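Local coordinates for periplasmic binding protein/LacI transcriptional regulator (Burkholderia multivorans, PDB 4YLE) that probably captures a simple sugar in the periplasm and delivers it to an ABC transporter for import, at residues I118-N122 and T289-I294; L137-F141 and K299-L303; K34-K40 and V93-A99; E51-K55 and D66-N70. One frame throughout, in Å; residues are numbered along the deposited sequence.

Contact 1: residues I118-N122 and T289-I294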
loop_
_atom_site.group_PDB
_atom_site.type_symbol
_atom_site.label_atom_id
_atom_site.label_comp_id
_atom_site.label_asym_id
_atom_site.label_seq_id
_atom_site.Cartn_x
_atom_site.Cartn_y
_atom_site.Cartn_z
ATOM N N ILE A 118 16.034 7.416 -17.688
ATOM C CA ILE A 118 14.884 6.535 -17.509
ATOM C C ILE A 118 13.702 7.339 -16.979
ATOM O O ILE A 118 13.870 8.209 -16.129
ATOM C CB ILE A 118 15.231 5.375 -16.540
ATOM C CG1 ILE A 118 16.423 4.576 -17.093
ATOM C CG2 ILE A 118 14.030 4.471 -16.301
ATOM C CD1 ILE A 118 16.928 3.479 -16.173
ATOM N N ILE A 119 12.507 7.054 -17.484
ATOM C CA ILE A 119 11.303 7.675 -16.964
ATOM C C ILE A 119 10.907 6.874 -15.727
ATOM O O ILE A 119 10.809 5.661 -15.784
ATOM C CB ILE A 119 10.160 7.700 -18.036
ATOM C CG1 ILE A 119 10.576 8.590 -19.222
ATOM C CG2 ILE A 119 8.812 8.184 -17.451
ATOM C CD1 ILE A 119 10.831 10.055 -18.852
ATOM N N VAL A 120 10.709 7.556 -14.608
ATOM C CA VAL A 120 10.213 6.898 -13.390
ATOM C C VAL A 120 8.854 7.422 -13.015
ATOM O O VAL A 120 8.647 8.622 -12.952
ATOM C CB VAL A 120 11.177 7.123 -12.223
ATOM C CG1 VAL A 120 10.671 6.422 -10.966
ATOM C CG2 VAL A 120 12.600 6.673 -12.608
ATOM N N VAL A 121 7.935 6.491 -12.743
ATOM C CA VAL A 121 6.610 6.780 -12.256
ATOM C C VAL A 121 6.480 6.083 -10.918
ATOM O O VAL A 121 6.890 4.947 -10.776
ATOM C CB VAL A 121 5.532 6.272 -13.218
ATOM C CG1 VAL A 121 4.155 6.570 -12.693
ATOM C CG2 VAL A 121 5.707 6.904 -14.620
ATOM N N ASN A 122 5.917 6.807 -9.970
ATOM C CA ASN A 122 5.746 6.391 -8.581
ATOM C C ASN A 122 4.314 5.913 -8.444
ATOM O O ASN A 122 3.393 6.658 -8.786
ATOM C CB ASN A 122 6.048 7.608 -7.702
ATOM C CG ASN A 122 5.929 7.376 -6.208
ATOM O OD1 ASN A 122 6.044 8.346 -5.470
ATOM N ND2 ASN A 122 5.747 6.131 -5.754
ATOM N N THR A 289 1.202 5.757 -17.944
ATOM C CA THR A 289 1.788 7.067 -17.718
ATOM C C THR A 289 3.205 7.118 -18.308
ATOM O O THR A 289 3.573 8.072 -19.017
ATOM C CB THR A 289 1.819 7.409 -16.208
ATOM O OG1 THR A 289 0.475 7.534 -15.729
ATOM C CG2 THR A 289 2.540 8.741 -15.997
ATOM N N ALA A 290 3.985 6.075 -18.045
ATOM C CA ALA A 290 5.358 6.000 -18.527
ATOM C C ALA A 290 5.393 5.880 -20.054
ATOM O O ALA A 290 6.152 6.570 -20.735
ATOM C CB ALA A 290 6.063 4.828 -17.874
ATOM N N LEU A 291 4.552 5.010 -20.601
ATOM C CA LEU A 291 4.540 4.802 -22.041
ATOM C C LEU A 291 4.076 6.064 -22.790
ATOM O O LEU A 291 4.550 6.353 -23.875
ATOM C CB LEU A 291 3.643 3.599 -22.403
ATOM C CG LEU A 291 4.083 2.214 -21.893
ATOM C CD1 LEU A 291 3.038 1.164 -22.200
ATOM C CD2 LEU A 291 5.418 1.772 -22.473
ATOM N N LYS A 292 3.138 6.800 -22.211
ATOM C CA LYS A 292 2.658 8.026 -22.834
ATOM C C LYS A 292 3.785 9.061 -22.887
ATOM O O LYS A 292 4.007 9.730 -23.912
ATOM C CB LYS A 292 1.429 8.539 -22.075
ATOM C CG LYS A 292 0.204 7.695 -22.396
ATOM C CD LYS A 292 -1.059 8.244 -21.791
ATOM C CE LYS A 292 -2.266 7.441 -22.261
ATOM N NZ LYS A 292 -3.535 7.953 -21.669
ATOM N N ALA A 293 4.541 9.152 -21.797
ATOM C CA ALA A 293 5.686 10.049 -21.745
ATOM C C ALA A 293 6.679 9.643 -22.816
ATOM O O ALA A 293 7.162 10.483 -23.571
ATOM C CB ALA A 293 6.318 10.031 -20.364
ATOM N N ILE A 294 6.951 8.350 -22.920
ATOM C CA ILE A 294 7.924 7.855 -23.901
ATOM C C ILE A 294 7.440 8.093 -25.329
ATOM O O ILE A 294 8.243 8.420 -26.227
ATOM C CB ILE A 294 8.208 6.352 -23.688
ATOM C CG1 ILE A 294 8.988 6.147 -22.390
ATOM C CG2 ILE A 294 8.941 5.752 -24.880
ATOM C CD1 ILE A 294 9.091 4.700 -21.936
#
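Val121 presses one methyl, CG2, into the angle between Thr289 and Ala290, and this is the tight end of the contact: Val121 CG2 lies 3.9 Å from Ala290 CB and equally 3.9 Å from Thr289 CG2. The methyl of Thr289 is trans to its own backbone N, which turns CG2 down to the strand while OG1 bonds back to the carbonyl of Phe285, one turn earlier in the helix. The hydroxyl thus bonds within the helix, and it is the methyl that meets Val121. Strand 119-123 is an inner strand of the mixed sheet in one of the two alpha/beta lobes of a periplasmic binding protein, and helix 279-295 packs on the face that carries Ile119 and Val121, running nearly antiparallel to the strand at 151°. The alternate residue, Val120, points to the other face, where helix 107-115 covers it. Toward Ile119 the fit is slacker. Its CG2 sits over the helix backbone, 4.2 Å from Ala290 CA, and reaches Ala293 CB at 4.3 Å; its CG1 meets Ile294 CG1, also at 4.3 Å. With the small side chains of Ala290 and Ala293 at this interface, the axes of helix and strand come within 8.6 Å of each other. Lys292 of the same turn is exposed, in contrast to the buried Ile119 and Val121, and Leu291 points away from the strand to lean on Phe65.

Contact 2: residues L137-F141 and K299-L303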
loop_
_atom_site.group_PDB
_atom_site.type_symbol
_atom_site.label_atom_id
_atom_site.label_comp_id
_atom_site.label_asym_id
_atom_site.label_seq_id
_atom_site.Cartn_x
_atom_site.Cartn_y
_atom_site.Cartn_z
ATOM N N LEU A 137 13.940 16.961 -8.148
ATOM C CA LEU A 137 13.445 15.785 -8.843
ATOM C C LEU A 137 11.928 15.764 -8.943
ATOM O O LEU A 137 11.221 15.926 -7.943
ATOM C CB LEU A 137 13.949 14.539 -8.119
ATOM C CG LEU A 137 13.805 13.178 -8.776
ATOM C CD1 LEU A 137 14.216 13.202 -10.230
ATOM C CD2 LEU A 137 14.662 12.202 -7.988
ATOM N N ASN A 138 11.438 15.575 -10.164
ATOM C CA ASN A 138 10.013 15.439 -10.409
ATOM C C ASN A 138 9.674 14.003 -10.716
ATOM O O ASN A 138 10.234 13.418 -11.634
ATOM C CB ASN A 138 9.582 16.347 -11.561
ATOM C CG ASN A 138 8.085 16.336 -11.775
ATOM O OD1 ASN A 138 7.596 15.977 -12.848
ATOM N ND2 ASN A 138 7.342 16.712 -10.739
ATOM N N VAL A 139 8.745 13.445 -9.941
ATOM C CA VAL A 139 8.266 12.086 -10.155
ATOM C C VAL A 139 6.735 12.071 -10.108
ATOM O O VAL A 139 6.140 12.282 -9.035
ATOM C CB VAL A 139 8.837 11.113 -9.100
ATOM C CG1 VAL A 139 8.445 9.679 -9.435
ATOM C CG2 VAL A 139 10.359 11.248 -9.041
ATOM N N PRO A 140 6.087 11.825 -11.259
ATOM C CA PRO A 140 4.625 11.699 -11.230
ATOM C C PRO A 140 4.159 10.570 -10.331
ATOM O O PRO A 140 4.839 9.552 -10.238
ATOM C CB PRO A 140 4.270 11.399 -12.695
ATOM C CG PRO A 140 5.484 10.839 -13.275
ATOM C CD PRO A 140 6.616 11.567 -12.610
ATOM N N PHE A 141 3.017 10.770 -9.681
ATOM C CA PHE A 141 2.445 9.778 -8.777
ATOM C C PHE A 141 1.114 9.302 -9.317
ATOM O O PHE A 141 0.303 10.114 -9.787
ATOM C CB PHE A 141 2.286 10.364 -7.361
ATOM C CG PHE A 141 1.753 9.362 -6.377
ATOM C CD1 PHE A 141 2.513 8.270 -6.032
ATOM C CD2 PHE A 141 0.482 9.472 -5.854
ATOM C CE1 PHE A 141 2.006 7.296 -5.148
ATOM C CE2 PHE A 141 -0.001 8.516 -4.972
ATOM C CZ PHE A 141 0.757 7.443 -4.640
ATOM N N LYS A 299 10.575 14.663 -21.208
ATOM C CA LYS A 299 11.607 14.572 -20.186
ATOM C C LYS A 299 10.976 14.403 -18.817
ATOM O O LYS A 299 9.896 14.929 -18.556
ATOM C CB LYS A 299 12.481 15.817 -20.184
ATOM C CG LYS A 299 13.130 16.102 -21.500
ATOM C CD LYS A 299 13.979 17.364 -21.409
ATOM C CE LYS A 299 14.790 17.576 -22.679
ATOM N NZ LYS A 299 15.658 16.402 -22.963
ATOM N N GLN A 300 11.664 13.682 -17.939
ATOM C CA GLN A 300 11.184 13.479 -16.572
ATOM C C GLN A 300 10.671 14.769 -15.919
ATOM O O GLN A 300 9.609 14.773 -15.285
ATOM C CB GLN A 300 12.300 12.890 -15.722
ATOM C CG GLN A 300 11.869 12.531 -14.309
ATOM C CD GLN A 300 10.967 11.292 -14.287
ATOM O OE1 GLN A 300 11.087 10.408 -15.136
ATOM N NE2 GLN A 300 10.080 11.227 -13.313
ATOM N N ALA A 301 11.434 15.851 -16.070
ATOM C CA ALA A 301 11.096 17.139 -15.464
ATOM C C ALA A 301 9.731 17.652 -15.922
ATOM O O ALA A 301 9.087 18.445 -15.242
ATOM C CB ALA A 301 12.171 18.161 -15.793
ATOM N N GLU A 302 9.303 17.167 -17.079
ATOM C CA GLU A 302 8.065 17.575 -17.716
ATOM C C GLU A 302 6.817 16.918 -17.136
ATOM O O GLU A 302 5.708 17.379 -17.383
ATOM C CB GLU A 302 8.145 17.235 -19.208
ATOM C CG GLU A 302 7.953 18.378 -20.133
ATOM C CD GLU A 302 8.194 17.979 -21.572
ATOM O OE1 GLU A 302 9.090 17.145 -21.823
ATOM O OE2 GLU A 302 7.492 18.504 -22.454
ATOM N N LEU A 303 7.002 15.847 -16.370
ATOM C CA LEU A 303 5.903 14.990 -15.948
ATOM C C LEU A 303 5.287 15.434 -14.628
ATOM O O LEU A 303 4.506 16.387 -14.607
ATOM C CB LEU A 303 6.402 13.559 -15.838
ATOM C CG LEU A 303 7.108 13.067 -17.103
ATOM C CD1 LEU A 303 7.591 11.631 -16.920
ATOM C CD2 LEU A 303 6.210 13.202 -18.343
#
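The backbone oxygen of Asn138 receives the side-chain amide of Gln300: Gln300 NE2 to Asn138 O is 2.8 Å, with an N-H...O angle of 167°. The donor lies in the carbonyl plane on a lone pair, off to one side of the C=O direction, and the acceptor is in turn just 1° out of the plane of the Gln300 amide, so the bond lies in the planes of both flat groups. A bend at chi2 of 72° swings the Gln300 amide back to the loop. Its other end is used too, because OE1 accepts from the backbone N of Val120; one glutamine thus ties the 137-141 loop to strand 119-123. That loop leads into strand 141-144, the next strand of the same sheet, while Gln300 begins a short 3-10 turn on the link between helix 279-295 and strand 308-314. Beside the polar bond Pro140 CD packs 3.6 Å from Gln300 NE2; the apolar part is the 3.8 Å contact of Pro140 CD with Leu303 CB, made roughly at right angles to the first. The turn is braced on its outer side, where Lys299 N donates to Glu302 OE1 at 3.0 Å and Glu302 OE2 forms a salt bridge with Arg298.

Contact 3: residues K34-K40 and V93-A99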
loop_
_atom_site.group_PDB
_atom_site.type_symbol
_atom_site.label_atom_id
_atom_site.label_comp_id
_atom_site.label_asym_id
_atom_site.label_seq_id
_atom_site.Cartn_x
_atom_site.Cartn_y
_atom_site.Cartn_z
ATOM N N LYS A 34 10.927 -1.000 -22.947
ATOM C CA LYS A 34 10.983 -2.009 -21.892
ATOM C C LYS A 34 10.703 -1.320 -20.555
ATOM O O LYS A 34 11.383 -0.373 -20.178
ATOM C CB LYS A 34 12.336 -2.716 -21.873
ATOM C CG LYS A 34 12.350 -4.052 -21.116
ATOM C CD LYS A 34 13.438 -5.019 -21.641
ATOM C CE LYS A 34 14.709 -5.037 -20.776
ATOM N NZ LYS A 34 15.397 -6.370 -20.786
ATOM N N VAL A 35 9.678 -1.799 -19.863
ATOM C CA VAL A 35 9.219 -1.178 -18.613
ATOM C C VAL A 35 9.434 -2.136 -17.457
ATOM O O VAL A 35 9.055 -3.300 -17.544
ATOM C CB VAL A 35 7.715 -0.810 -18.675
ATOM C CG1 VAL A 35 7.268 -0.144 -17.394
ATOM C CG2 VAL A 35 7.429 0.117 -19.862
ATOM N N ALA A 36 10.006 -1.626 -16.366
ATOM C CA ALA A 36 10.207 -2.398 -15.148
ATOM C C ALA A 36 9.167 -1.995 -14.129
ATOM O O ALA A 36 8.993 -0.801 -13.879
ATOM C CB ALA A 36 11.606 -2.168 -14.579
ATOM N N LEU A 37 8.497 -2.994 -13.553
ATOM C CA LEU A 37 7.528 -2.794 -12.430
ATOM C C LEU A 37 8.168 -3.338 -11.181
ATOM O O LEU A 37 8.391 -4.543 -11.084
ATOM C CB LEU A 37 6.210 -3.514 -12.688
ATOM C CG LEU A 37 5.179 -3.431 -11.550
ATOM C CD1 LEU A 37 4.737 -2.008 -11.296
ATOM C CD2 LEU A 37 3.972 -4.276 -11.884
ATOM N N VAL A 38 8.459 -2.448 -10.228
ATOM C CA VAL A 38 9.197 -2.818 -9.015
ATOM C C VAL A 38 8.275 -2.674 -7.819
ATOM O O VAL A 38 7.845 -1.584 -7.502
ATOM C CB VAL A 38 10.448 -1.944 -8.869
ATOM C CG1 VAL A 38 11.178 -2.196 -7.516
ATOM C CG2 VAL A 38 11.386 -2.209 -10.052
HETATM N N MSE A 39 7.965 -3.804 -7.187
HETATM C CA MSE A 39 6.931 -3.882 -6.171
HETATM C C MSE A 39 7.536 -4.153 -4.809
HETATM O O MSE A 39 8.732 -4.214 -4.665
HETATM C CB MSE A 39 5.941 -4.976 -6.538
HETATM C CG MSE A 39 5.251 -4.667 -7.853
HETATM SE SE MSE A 39 4.032 -6.100 -8.407
HETATM C CE MSE A 39 5.425 -7.316 -9.065
ATOM N N LYS A 40 6.683 -4.297 -3.813
ATOM C CA LYS A 40 7.155 -4.663 -2.491
ATOM C C LYS A 40 6.971 -6.161 -2.341
ATOM O O LYS A 40 7.389 -6.937 -3.200
ATOM C CB LYS A 40 6.424 -3.864 -1.415
ATOM C CG LYS A 40 6.750 -2.362 -1.426
ATOM C CD LYS A 40 5.814 -1.511 -0.499
ATOM C CE LYS A 40 4.722 -0.795 -1.326
ATOM N NZ LYS A 40 3.455 -0.537 -0.558
ATOM N N VAL A 93 16.464 -0.367 -19.000
ATOM C CA VAL A 93 15.031 -0.264 -19.247
ATOM C C VAL A 93 14.723 1.188 -19.600
ATOM O O VAL A 93 15.504 2.091 -19.283
ATOM C CB VAL A 93 14.181 -0.700 -18.027
ATOM C CG1 VAL A 93 14.399 -2.186 -17.718
ATOM C CG2 VAL A 93 14.499 0.174 -16.801
ATOM N N ASP A 94 13.574 1.407 -20.229
ATOM C CA ASP A 94 13.154 2.742 -20.640
ATOM C C ASP A 94 12.302 3.457 -19.607
ATOM O O ASP A 94 12.225 4.686 -19.585
ATOM C CB ASP A 94 12.401 2.635 -21.956
ATOM C CG ASP A 94 13.265 2.026 -23.032
ATOM O OD1 ASP A 94 14.270 2.670 -23.434
ATOM O OD2 ASP A 94 12.961 0.887 -23.432
ATOM N N ALA A 95 11.657 2.681 -18.751
ATOM C CA ALA A 95 10.868 3.258 -17.693
ATOM C C ALA A 95 10.858 2.322 -16.506
ATOM O O ALA A 95 11.011 1.115 -16.666
ATOM C CB ALA A 95 9.441 3.529 -18.173
ATOM N N ILE A 96 10.677 2.907 -15.324
ATOM C CA ILE A 96 10.533 2.164 -14.077
ATOM C C ILE A 96 9.299 2.653 -13.356
ATOM O O ILE A 96 9.136 3.852 -13.142
ATOM C CB ILE A 96 11.744 2.345 -13.144
ATOM C CG1 ILE A 96 12.984 1.706 -13.743
ATOM C CG2 ILE A 96 11.446 1.710 -11.778
ATOM C CD1 ILE A 96 14.261 2.062 -13.004
ATOM N N VAL A 97 8.431 1.716 -13.003
ATOM C CA VAL A 97 7.219 1.986 -12.267
ATOM C C VAL A 97 7.445 1.393 -10.884
ATOM O O VAL A 97 7.564 0.177 -10.762
ATOM C CB VAL A 97 5.994 1.351 -12.930
ATOM C CG1 VAL A 97 4.758 1.641 -12.130
ATOM C CG2 VAL A 97 5.832 1.886 -14.385
ATOM N N LEU A 98 7.554 2.251 -9.871
ATOM C CA LEU A 98 8.053 1.833 -8.581
ATOM C C LEU A 98 7.003 2.040 -7.488
ATOM O O LEU A 98 6.449 3.139 -7.373
ATOM C CB LEU A 98 9.315 2.623 -8.234
ATOM C CG LEU A 98 9.881 2.435 -6.821
ATOM C CD1 LEU A 98 10.411 1.028 -6.633
ATOM C CD2 LEU A 98 10.962 3.494 -6.564
ATOM N N ALA A 99 6.742 0.976 -6.709
ATOM C CA ALA A 99 5.980 1.038 -5.434
ATOM C C ALA A 99 6.978 0.964 -4.276
ATOM O O ALA A 99 7.382 -0.127 -3.886
ATOM C CB ALA A 99 4.970 -0.109 -5.328
#
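Strands 34-39 and 95-98 run parallel, their axes 4.7 Å apart and 18° askew, with Val35 beside Ala95 and Val38 beside Leu98. The bonds stagger in the usual parallel way: Ala36 N gives to Ala95 O, Val97 N to Ala36 O at 2.7 Å, Val38 N to Val97 O, and Ala99 N to Val38 O. At the start of the ladder the carboxylate of Asp94 takes over, its OD2 accepting Lys34 N at 2.8 Å through the anti lone pair, while Asp94 N returns a bond to Lys34 O. On one face Val97 is flanked by two neighbours: its CG2 touches Val35 CG1 at 3.9 Å and its CG1 touches Leu37 CD1 at 3.7 Å. Both are inner strands of the lobe's Rossmann-like sheet, so both faces are roofed by helices, 45-60 and 279-295 over Leu37 and its companions and 78-90 over Ala36 and Val38. On this second face Val38 CG1 and Leu98 CD1 are squeezed to 3.4 Å, closer than ordinary van der Waals contact. The C-terminal ends of the strands bear polar groups. Lys40 lays its CG against Ala99 O at 3.4 Å, and its chain, bent at chi3 (-101°), carries NZ to a salt bridge with Asp124; the nearest atoms of the Lys40 side chain and the bound unknown ligand are about 3 Å apart.

Contact 4: residues E51-K55 and D66-N70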
loop_
_atom_site.group_PDB
_atom_site.type_symbol
_atom_site.label_atom_id
_atom_site.label_comp_id
_atom_site.label_asym_id
_atom_site.label_seq_id
_atom_site.Cartn_x
_atom_site.Cartn_y
_atom_site.Cartn_z
ATOM N N GLU A 51 0.723 -7.638 -9.887
ATOM C CA GLU A 51 1.574 -8.280 -10.896
ATOM C C GLU A 51 0.745 -8.959 -11.967
ATOM O O GLU A 51 1.014 -8.798 -13.164
ATOM C CB GLU A 51 2.521 -9.290 -10.227
ATOM C CG GLU A 51 3.589 -9.807 -11.138
ATOM C CD GLU A 51 4.484 -10.841 -10.473
ATOM O OE1 GLU A 51 3.973 -11.613 -9.641
ATOM O OE2 GLU A 51 5.691 -10.864 -10.785
ATOM N N ASN A 52 -0.293 -9.677 -11.554
ATOM C CA ASN A 52 -1.124 -10.369 -12.525
ATOM C C ASN A 52 -1.773 -9.363 -13.466
ATOM O O ASN A 52 -1.801 -9.580 -14.677
ATOM C CB ASN A 52 -2.187 -11.223 -11.840
ATOM C CG ASN A 52 -1.592 -12.413 -11.128
ATOM O OD1 ASN A 52 -0.536 -12.916 -11.520
ATOM N ND2 ASN A 52 -2.260 -12.862 -10.069
ATOM N N GLY A 53 -2.268 -8.263 -12.911
ATOM C CA GLY A 53 -2.873 -7.202 -13.701
ATOM C C GLY A 53 -1.936 -6.622 -14.743
ATOM O O GLY A 53 -2.292 -6.429 -15.904
ATOM N N ALA A 54 -0.724 -6.326 -14.316
ATOM C CA ALA A 54 0.291 -5.770 -15.197
ATOM C C ALA A 54 0.613 -6.747 -16.317
ATOM O O ALA A 54 0.714 -6.367 -17.479
ATOM C CB ALA A 54 1.544 -5.455 -14.413
ATOM N N LYS A 55 0.794 -8.012 -15.961
ATOM C CA LYS A 55 1.160 -9.026 -16.934
ATOM C C LYS A 55 0.030 -9.233 -17.939
ATOM O O LYS A 55 0.279 -9.375 -19.144
ATOM C CB LYS A 55 1.535 -10.333 -16.227
ATOM C CG LYS A 55 2.889 -10.259 -15.501
ATOM C CD LYS A 55 3.298 -11.645 -15.000
ATOM C CE LYS A 55 4.602 -11.624 -14.214
ATOM N NZ LYS A 55 5.739 -11.077 -15.006
ATOM N N ASP A 66 7.492 -4.247 -23.577
ATOM C CA ASP A 66 7.902 -5.422 -22.808
ATOM C C ASP A 66 7.882 -5.042 -21.334
ATOM O O ASP A 66 8.057 -3.884 -21.002
ATOM C CB ASP A 66 9.300 -5.896 -23.196
ATOM C CG ASP A 66 9.336 -6.528 -24.557
ATOM O OD1 ASP A 66 8.409 -7.316 -24.853
ATOM O OD2 ASP A 66 10.272 -6.221 -25.331
ATOM N N LEU A 67 7.683 -6.023 -20.465
ATOM C CA LEU A 67 7.460 -5.767 -19.029
ATOM C C LEU A 67 8.353 -6.664 -18.211
ATOM O O LEU A 67 8.370 -7.868 -18.437
ATOM C CB LEU A 67 5.996 -6.020 -18.643
ATOM C CG LEU A 67 5.675 -5.922 -17.149
ATOM C CD1 LEU A 67 5.801 -4.492 -16.687
ATOM C CD2 LEU A 67 4.282 -6.495 -16.799
ATOM N N ILE A 68 9.093 -6.086 -17.266
ATOM C CA ILE A 68 9.890 -6.873 -16.310
ATOM C C ILE A 68 9.335 -6.597 -14.930
ATOM O O ILE A 68 9.323 -5.444 -14.542
ATOM C CB ILE A 68 11.391 -6.482 -16.332
ATOM C CG1 ILE A 68 11.929 -6.529 -17.759
ATOM C CG2 ILE A 68 12.223 -7.370 -15.369
ATOM C CD1 ILE A 68 11.785 -7.874 -18.441
ATOM N N THR A 69 8.881 -7.627 -14.209
ATOM C CA THR A 69 8.286 -7.420 -12.874
ATOM C C THR A 69 9.223 -7.973 -11.813
ATOM O O THR A 69 9.923 -8.961 -12.031
ATOM C CB THR A 69 6.889 -8.088 -12.721
ATOM O OG1 THR A 69 7.017 -9.511 -12.754
ATOM C CG2 THR A 69 5.971 -7.666 -13.816
ATOM N N ASN A 70 9.282 -7.299 -10.669
ATOM C CA ASN A 70 10.109 -7.760 -9.561
ATOM C C ASN A 70 9.514 -7.285 -8.269
ATOM O O ASN A 70 8.908 -6.227 -8.221
ATOM C CB ASN A 70 11.537 -7.237 -9.639
ATOM C CG ASN A 70 12.381 -7.965 -10.668
ATOM O OD1 ASN A 70 12.782 -7.394 -11.685
ATOM N ND2 ASN A 70 12.670 -9.232 -10.398
HETATM O O HOH W 1 6.656 -9.439 -17.009
#
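Leu67 sets its CD2 methyl against the turn at Ala54, 3.8 Å from Ala54 CB and 3.6 Å from Ala54 O, so it covers both the alanine side chain and the helix backbone. Leucine and alanine continue this apolar patch onto Ile287 of helix 279-295. Farther along the strand the contact turns polar around the hydroxyl of Thr69. Thr69 OG1 donates to Glu51 OE2 at 2.7 Å, using the carboxylate's anti lone pair, and accepts from Lys55 NZ at 3.0 Å. With chi1 at 68°, OG1 sits between its own backbone N and carbonyl carbon and faces the helix, where both charged groups can reach it. Glu51 comes in fully extended beyond CG and crosses the threonine at about a right angle; Lys55, four residues on, arrives from the following turn with its last torsion bent (chi4 -58°). Helix 45-60 is the crossover of the beta-alpha-beta unit that joins strand 34-39 to strand 66-72, and it runs back almost antiparallel to the latter, at 170°. Lys55 NZ also donates to a water 2.7 Å away, which passes a hydrogen bond on to Leu67 O. The threonine hydroxyl thus bridges a carboxylate and an ammonium that reach it roughly at right angles to each other, and these nearby opposite charges would probably polarise it and strengthen both bonds at this partly open edge of the sheet.

In the fold
All four contacts belong to one lobe and are built around its mixed sheet. Contact 4, the crossover onto edge strand 66-72, is nested in the chain loop closed by contact 3, and the two centres lie about 9 Å apart with strands 34-39 and 66-72 adjacent. Contact 3 adjoins contact 1, also about 9 Å away between centres, through neighbouring strands 95-98 and 119-123. Contacts 1 and 2 interlock along the chain, their centres about 8 Å apart, and bring late chain, 289-294 and 299-303, back against strand 119-123 and the loop entering strand 141-144. Contacts 2 and 4, about 22 Å apart, mark the span. The late chain, returning from the other lobe, thus completes the first one.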